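Local atomic coordinates of high-affinity zinc uptake system protein znuA (Streptococcus suis, PDB entry 3MFQ), a protein that probably serves as the metal-binding component of an ABC-type uptake system, holding zinc and handing it on for import into the cell. Residues A[40-45]-A[190-195]; A[102-107]-A[168-173]. One frame throughout, in Å; residues are numbered along the deposited sequence.

Overall arrangement
Both contacts close on the same zinc ion, in the cleft between the two lobes of this ZnuA/TroA-type binding protein; their centres lie about 13 Å apart. Contact 1 (40-45 with 190-195) is at the surface, between the loops ahead of helices 47-55 and 198-211. Contact 2 (102-107 with 168-173) is buried and leads into helices 109-123 and 174-179. In sequence, both segments of contact 2 fall between the two segments of contact 1. The contacts touch where Val190 packs on Asp102 and Pro103. His41 comes from contact 1, His104 and His170 from contact 2, and Asp254 completes the site, so ligands from four separate loops meet at one ion, consistent with a site assembled between the lobes.

Contact 1: residues A[40-45]-A[190-195]; sequences PHLYVA and VSTDSE. With ZN (zinc ion), chain D.
The His41 ring lies against the backbone of Ser191 and Thr192, its imidazole overlapping them from one face in the metal cleft of a ZnuA/TroA-type binding protein. Ser191 CA makes a CH-pi contact 4.0 Å from the centroid of the His41 ring, and Thr192 N sits over the same face. With CG anti to the carbonyl carbon (chi1 -74°), the His41 ring reaches the zinc ion, which NE2 binds at 2.5 Å; His104, His170 and Asp254 complete the site. Phe66 meets the His41 ring edge-to-face.

Thr192 crosses His41 at about a right angle and turns both branches to the same side of it: OG1 lies 3.2 Å from His41 CB, while the methyl CG2 comes to 3.4 Å from His41 CD2. The hydroxyl is hydrogen-bonded to Asp39, whose carboxylate also takes the backbone N-H of His41, so one acidic residue ties the two loops together next to the metal ligand. Farther out, Leu42 lays its CD2 methyl 3.6 Å from Asp193 CB, an apolar touch at the exposed lip of the cleft; the carboxylate of Asp193 forms a salt bridge with Lys69. An ST turn shapes the 190-195 loop here: Asp193 N donates to Ser191 OG at 3.1 Å, with an N-H...O angle of 162°.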
loop_
_atom_site.group_PDB
_atom_site.type_symbol
_atom_site.label_atom_id
_atom_site.label_comp_id
_atom_site.label_asym_id
_atom_site.label_seq_id
_atom_site.Cartn_x
_atom_site.Cartn_y
_atom_site.Cartn_z
ATOM N N PRO A 40 7.805 2.945 -5.103
ATOM C CA PRO A 40 8.921 2.801 -4.164
ATOM C C PRO A 40 9.757 1.555 -4.442
ATOM O O PRO A 40 10.949 1.553 -4.143
ATOM C CB PRO A 40 8.221 2.680 -2.806
ATOM C CG PRO A 40 6.910 3.365 -3.001
ATOM C CD PRO A 40 6.510 3.048 -4.409
ATOM N N HIS A 41 9.146 0.518 -5.005
ATOM C CA HIS A 41 9.872 -0.704 -5.332
ATOM C C HIS A 41 11.066 -0.407 -6.227
ATOM O O HIS A 41 12.091 -1.083 -6.155
ATOM C CB HIS A 41 8.962 -1.709 -6.040
ATOM C CG HIS A 41 7.973 -2.380 -5.139
ATOM N ND1 HIS A 41 8.350 -3.257 -4.145
ATOM C CD2 HIS A 41 6.622 -2.323 -5.100
ATOM C CE1 HIS A 41 7.273 -3.700 -3.522
ATOM N NE2 HIS A 41 6.211 -3.148 -4.083
ATOM N N LEU A 42 10.926 0.609 -7.072
ATOM C CA LEU A 42 11.919 0.895 -8.101
ATOM C C LEU A 42 12.672 2.197 -7.854
ATOM O O LEU A 42 13.743 2.418 -8.418
ATOM C CB LEU A 42 11.247 0.958 -9.472
ATOM C CG LEU A 42 10.286 -0.181 -9.799
ATOM C CD1 LEU A 42 9.646 0.039 -11.160
ATOM C CD2 LEU A 42 11.008 -1.517 -9.747
ATOM N N TYR A 43 12.107 3.058 -7.015
ATOM C CA TYR A 43 12.688 4.374 -6.784
ATOM C C TYR A 43 14.165 4.274 -6.432
ATOM O O TYR A 43 14.558 3.494 -5.566
ATOM C CB TYR A 43 11.934 5.112 -5.678
ATOM C CG TYR A 43 12.158 6.606 -5.680
ATOM C CD1 TYR A 43 11.328 7.451 -6.407
ATOM C CD2 TYR A 43 13.198 7.176 -4.957
ATOM C CE1 TYR A 43 11.524 8.820 -6.412
ATOM C CE2 TYR A 43 13.402 8.544 -4.957
ATOM C CZ TYR A 43 12.562 9.362 -5.687
ATOM O OH TYR A 43 12.760 10.723 -5.692
ATOM N N VAL A 44 14.984 5.060 -7.122
ATOM C CA VAL A 44 16.411 5.106 -6.837
ATOM C C VAL A 44 16.789 6.452 -6.234
ATOM O O VAL A 44 16.611 7.497 -6.858
ATOM C CB VAL A 44 17.252 4.857 -8.099
ATOM C CG1 VAL A 44 18.732 4.932 -7.763
ATOM C CG2 VAL A 44 16.905 3.508 -8.706
ATOM N N ALA A 45 17.308 6.415 -5.014
ATOM C CA ALA A 45 17.693 7.627 -4.307
ATOM C C ALA A 45 18.709 8.440 -5.100
ATOM O O ALA A 45 19.796 7.953 -5.413
ATOM C CB ALA A 45 18.248 7.275 -2.939
ATOM N N VAL A 190 5.558 -10.215 -5.121
ATOM C CA VAL A 190 5.350 -9.201 -4.098
ATOM C C VAL A 190 5.979 -7.866 -4.492
ATOM O O VAL A 190 5.404 -6.803 -4.258
ATOM C CB VAL A 190 5.903 -9.669 -2.742
ATOM C CG1 VAL A 190 6.861 -8.641 -2.168
ATOM C CG2 VAL A 190 4.766 -9.950 -1.780
ATOM N N SER A 191 7.163 -7.928 -5.092
ATOM C CA SER A 191 7.821 -6.731 -5.594
ATOM C C SER A 191 7.439 -6.510 -7.046
ATOM O O SER A 191 7.012 -7.438 -7.729
ATOM C CB SER A 191 9.339 -6.855 -5.469
ATOM O OG SER A 191 9.991 -5.726 -6.022
ATOM N N THR A 192 7.586 -5.279 -7.516
ATOM C CA THR A 192 7.290 -4.966 -8.905
ATOM C C THR A 192 8.580 -4.934 -9.705
ATOM O O THR A 192 8.577 -4.620 -10.895
ATOM C CB THR A 192 6.595 -3.603 -9.043
ATOM O OG1 THR A 192 7.545 -2.560 -8.800
ATOM C CG2 THR A 192 5.444 -3.486 -8.057
ATOM N N ASP A 193 9.684 -5.262 -9.042
ATOM C CA ASP A 193 10.994 -5.240 -9.681
ATOM C C ASP A 193 11.335 -6.599 -10.281
ATOM O O ASP A 193 12.229 -7.295 -9.801
ATOM C CB ASP A 193 12.068 -4.821 -8.675
ATOM C CG ASP A 193 13.396 -4.508 -9.337
ATOM O OD1 ASP A 193 13.468 -4.551 -10.584
ATOM O OD2 ASP A 193 14.369 -4.215 -8.609
ATOM N N SER A 194 10.611 -6.974 -11.331
ATOM C CA SER A 194 10.871 -8.215 -12.052
ATOM C C SER A 194 10.019 -8.275 -13.310
ATOM O O SER A 194 8.983 -7.619 -13.400
ATOM C CB SER A 194 10.574 -9.430 -11.170
ATOM O OG SER A 194 9.203 -9.788 -11.253
ATOM N N GLU A 195 10.460 -9.067 -14.279
ATOM C CA GLU A 195 9.719 -9.230 -15.521
ATOM C C GLU A 195 8.445 -10.033 -15.292
ATOM O O GLU A 195 8.439 -11.004 -14.534
ATOM C CB GLU A 195 10.585 -9.905 -16.587
ATOM C CG GLU A 195 11.279 -11.180 -16.122
ATOM C CD GLU A 195 12.658 -10.924 -15.536
ATOM O OE1 GLU A 195 13.646 -10.974 -16.298
ATOM O OE2 GLU A 195 12.757 -10.678 -14.314
HETATM ZN ZN ZN D . 3.765 -3.270 -4.416
#

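Contact 2: residues A[102-107]-A[168-173]; sequences DPHFWF and TPHDAF. With ZN (zinc ion), chain D.
The His104 imidazole is sandwiched, with Ala172 CA over the centre of one face, 3.4 Å from the ring centroid in a CH-pi contact, and Pro103 CG toward the rim of the other; the Asp102 carboxylate carbon lies at its edge, in plane. Farther from the metal, the Phe107 ring has Trp106 CD1 over one face and Phe173 on the other, an offset stack with centroids 4.9 Å apart and planes at 29°. A water bridges the two loops, donating to His104 O and Ala172 O.

Two N-H groups of His104 converge on Asp102 OD1: the backbone N closes an Asx turn, and ND1 donates at 2.6 Å on the syn side of the carboxylate. Asn174 holds OD2, the other oxygen of Asp102. His170 ND1 is likewise hydrogen-bonded to Glu219. With ND1 so engaged, NE2 is the nitrogen turned to the zinc ion: His104 NE2 and His170 NE2 each bind it at 2.2 Å. The two carboxylates, each behind an imidazole, form a second shell that probably holds the rings in their rotation and makes NE2 a stronger electron-pair donor to the metal.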
loop_
_atom_site.group_PDB
_atom_site.type_symbol
_atom_site.label_atom_id
_atom_site.label_comp_id
_atom_site.label_asym_id
_atom_site.label_seq_id
_atom_site.Cartn_x
_atom_site.Cartn_y
_atom_site.Cartn_z
ATOM N N ASP A 102 6.380 -9.803 2.637
ATOM C CA ASP A 102 5.456 -8.953 1.893
ATOM C C ASP A 102 5.350 -7.594 2.583
ATOM O O ASP A 102 4.908 -7.505 3.727
ATOM C CB ASP A 102 4.082 -9.623 1.796
ATOM C CG ASP A 102 3.100 -8.832 0.951
ATOM O OD1 ASP A 102 3.361 -7.642 0.684
ATOM O OD2 ASP A 102 2.059 -9.401 0.554
ATOM N N PRO A 103 5.760 -6.527 1.882
ATOM C CA PRO A 103 5.845 -5.178 2.455
ATOM C C PRO A 103 4.500 -4.463 2.576
ATOM O O PRO A 103 4.405 -3.480 3.310
ATOM C CB PRO A 103 6.734 -4.437 1.454
ATOM C CG PRO A 103 6.486 -5.123 0.158
ATOM C CD PRO A 103 6.233 -6.568 0.486
ATOM N N HIS A 104 3.482 -4.947 1.873
ATOM C CA HIS A 104 2.199 -4.255 1.807
ATOM C C HIS A 104 1.362 -4.446 3.068
ATOM O O HIS A 104 0.227 -4.910 3.000
ATOM C CB HIS A 104 1.409 -4.729 0.588
ATOM C CG HIS A 104 2.202 -4.719 -0.682
ATOM N ND1 HIS A 104 2.837 -5.839 -1.170
ATOM C CD2 HIS A 104 2.464 -3.725 -1.559
ATOM C CE1 HIS A 104 3.456 -5.537 -2.297
ATOM N NE2 HIS A 104 3.245 -4.257 -2.555
ATOM N N PHE A 105 1.922 -4.065 4.210
ATOM C CA PHE A 105 1.280 -4.277 5.505
ATOM C C PHE A 105 0.137 -3.303 5.791
ATOM O O PHE A 105 -0.698 -3.559 6.657
ATOM C CB PHE A 105 2.318 -4.139 6.614
ATOM C CG PHE A 105 2.859 -2.749 6.751
ATOM C CD1 PHE A 105 3.981 -2.356 6.045
ATOM C CD2 PHE A 105 2.231 -1.826 7.569
ATOM C CE1 PHE A 105 4.474 -1.071 6.164
ATOM C CE2 PHE A 105 2.719 -0.541 7.692
ATOM C CZ PHE A 105 3.843 -0.163 6.988
ATOM N N TRP A 106 0.110 -2.183 5.078
ATOM C CA TRP A 106 -0.807 -1.090 5.406
ATOM C C TRP A 106 -2.288 -1.395 5.159
ATOM O O TRP A 106 -3.159 -0.685 5.662
ATOM C CB TRP A 106 -0.398 0.201 4.686
ATOM C CG TRP A 106 -0.145 0.020 3.229
ATOM C CD1 TRP A 106 -1.058 0.106 2.222
ATOM C CD2 TRP A 106 1.108 -0.279 2.611
ATOM N NE1 TRP A 106 -0.452 -0.122 1.012
ATOM C CE2 TRP A 106 0.880 -0.361 1.223
ATOM C CE3 TRP A 106 2.402 -0.484 3.095
ATOM C CZ2 TRP A 106 1.897 -0.639 0.316
ATOM C CZ3 TRP A 106 3.409 -0.761 2.192
ATOM C CH2 TRP A 106 3.151 -0.836 0.818
ATOM N N PHE A 107 -2.573 -2.444 4.393
ATOM C CA PHE A 107 -3.957 -2.846 4.159
ATOM C C PHE A 107 -4.491 -3.697 5.310
ATOM O O PHE A 107 -5.688 -3.964 5.394
ATOM C CB PHE A 107 -4.101 -3.577 2.823
ATOM C CG PHE A 107 -3.893 -2.695 1.626
ATOM C CD1 PHE A 107 -4.746 -1.633 1.374
ATOM C CD2 PHE A 107 -2.851 -2.932 0.747
ATOM C CE1 PHE A 107 -4.558 -0.818 0.272
ATOM C CE2 PHE A 107 -2.659 -2.120 -0.359
ATOM C CZ PHE A 107 -3.513 -1.064 -0.595
ATOM N N THR A 168 -5.160 -8.436 -9.341
ATOM C CA THR A 168 -4.398 -7.202 -9.434
ATOM C C THR A 168 -3.088 -7.450 -10.172
ATOM O O THR A 168 -2.654 -8.594 -10.291
ATOM C CB THR A 168 -4.106 -6.636 -8.036
ATOM O OG1 THR A 168 -3.291 -7.561 -7.307
ATOM C CG2 THR A 168 -5.403 -6.410 -7.277
ATOM N N PRO A 169 -2.462 -6.377 -10.679
ATOM C CA PRO A 169 -1.201 -6.446 -11.428
ATOM C C PRO A 169 -0.068 -7.133 -10.665
ATOM O O PRO A 169 0.745 -7.818 -11.283
ATOM C CB PRO A 169 -0.861 -4.976 -11.666
ATOM C CG PRO A 169 -2.176 -4.296 -11.679
ATOM C CD PRO A 169 -3.010 -5.010 -10.659
ATOM N N HIS A 170 -0.006 -6.948 -9.350
ATOM C CA HIS A 170 0.987 -7.656 -8.548
ATOM C C HIS A 170 0.511 -7.926 -7.124
ATOM O O HIS A 170 -0.467 -7.343 -6.661
ATOM C CB HIS A 170 2.335 -6.927 -8.556
ATOM C CG HIS A 170 2.394 -5.738 -7.650
ATOM N ND1 HIS A 170 1.754 -4.551 -7.933
ATOM C CD2 HIS A 170 3.038 -5.547 -6.474
ATOM C CE1 HIS A 170 1.992 -3.683 -6.966
ATOM N NE2 HIS A 170 2.768 -4.263 -6.069
ATOM N N ASP A 171 1.211 -8.824 -6.442
ATOM C CA ASP A 171 0.810 -9.279 -5.117
ATOM C C ASP A 171 0.986 -8.184 -4.071
ATOM O O ASP A 171 2.044 -8.069 -3.458
ATOM C CB ASP A 171 1.626 -10.509 -4.726
ATOM C CG ASP A 171 0.833 -11.491 -3.895
ATOM O OD1 ASP A 171 -0.225 -11.097 -3.360
ATOM O OD2 ASP A 171 1.268 -12.656 -3.781
ATOM N N ALA A 172 -0.057 -7.389 -3.862
ATOM C CA ALA A 172 0.036 -6.251 -2.956
ATOM C C ALA A 172 -1.138 -6.178 -1.987
ATOM O O ALA A 172 -1.241 -5.235 -1.205
ATOM C CB ALA A 172 0.152 -4.958 -3.745
ATOM N N PHE A 173 -2.020 -7.170 -2.042
ATOM C CA PHE A 173 -3.217 -7.160 -1.212
ATOM C C PHE A 173 -3.352 -8.422 -0.368
ATOM O O PHE A 173 -4.457 -8.791 0.030
ATOM C CB PHE A 173 -4.463 -6.980 -2.077
ATOM C CG PHE A 173 -4.485 -5.689 -2.848
ATOM C CD1 PHE A 173 -3.973 -5.625 -4.132
ATOM C CD2 PHE A 173 -5.020 -4.539 -2.289
ATOM C CE1 PHE A 173 -3.992 -4.439 -4.845
ATOM C CE2 PHE A 173 -5.043 -3.351 -2.998
ATOM C CZ PHE A 173 -4.527 -3.301 -4.275
HETATM ZN ZN ZN D . 3.765 -3.270 -4.416
HETATM O O HOH W 1 -1.292 -6.248 1.261
#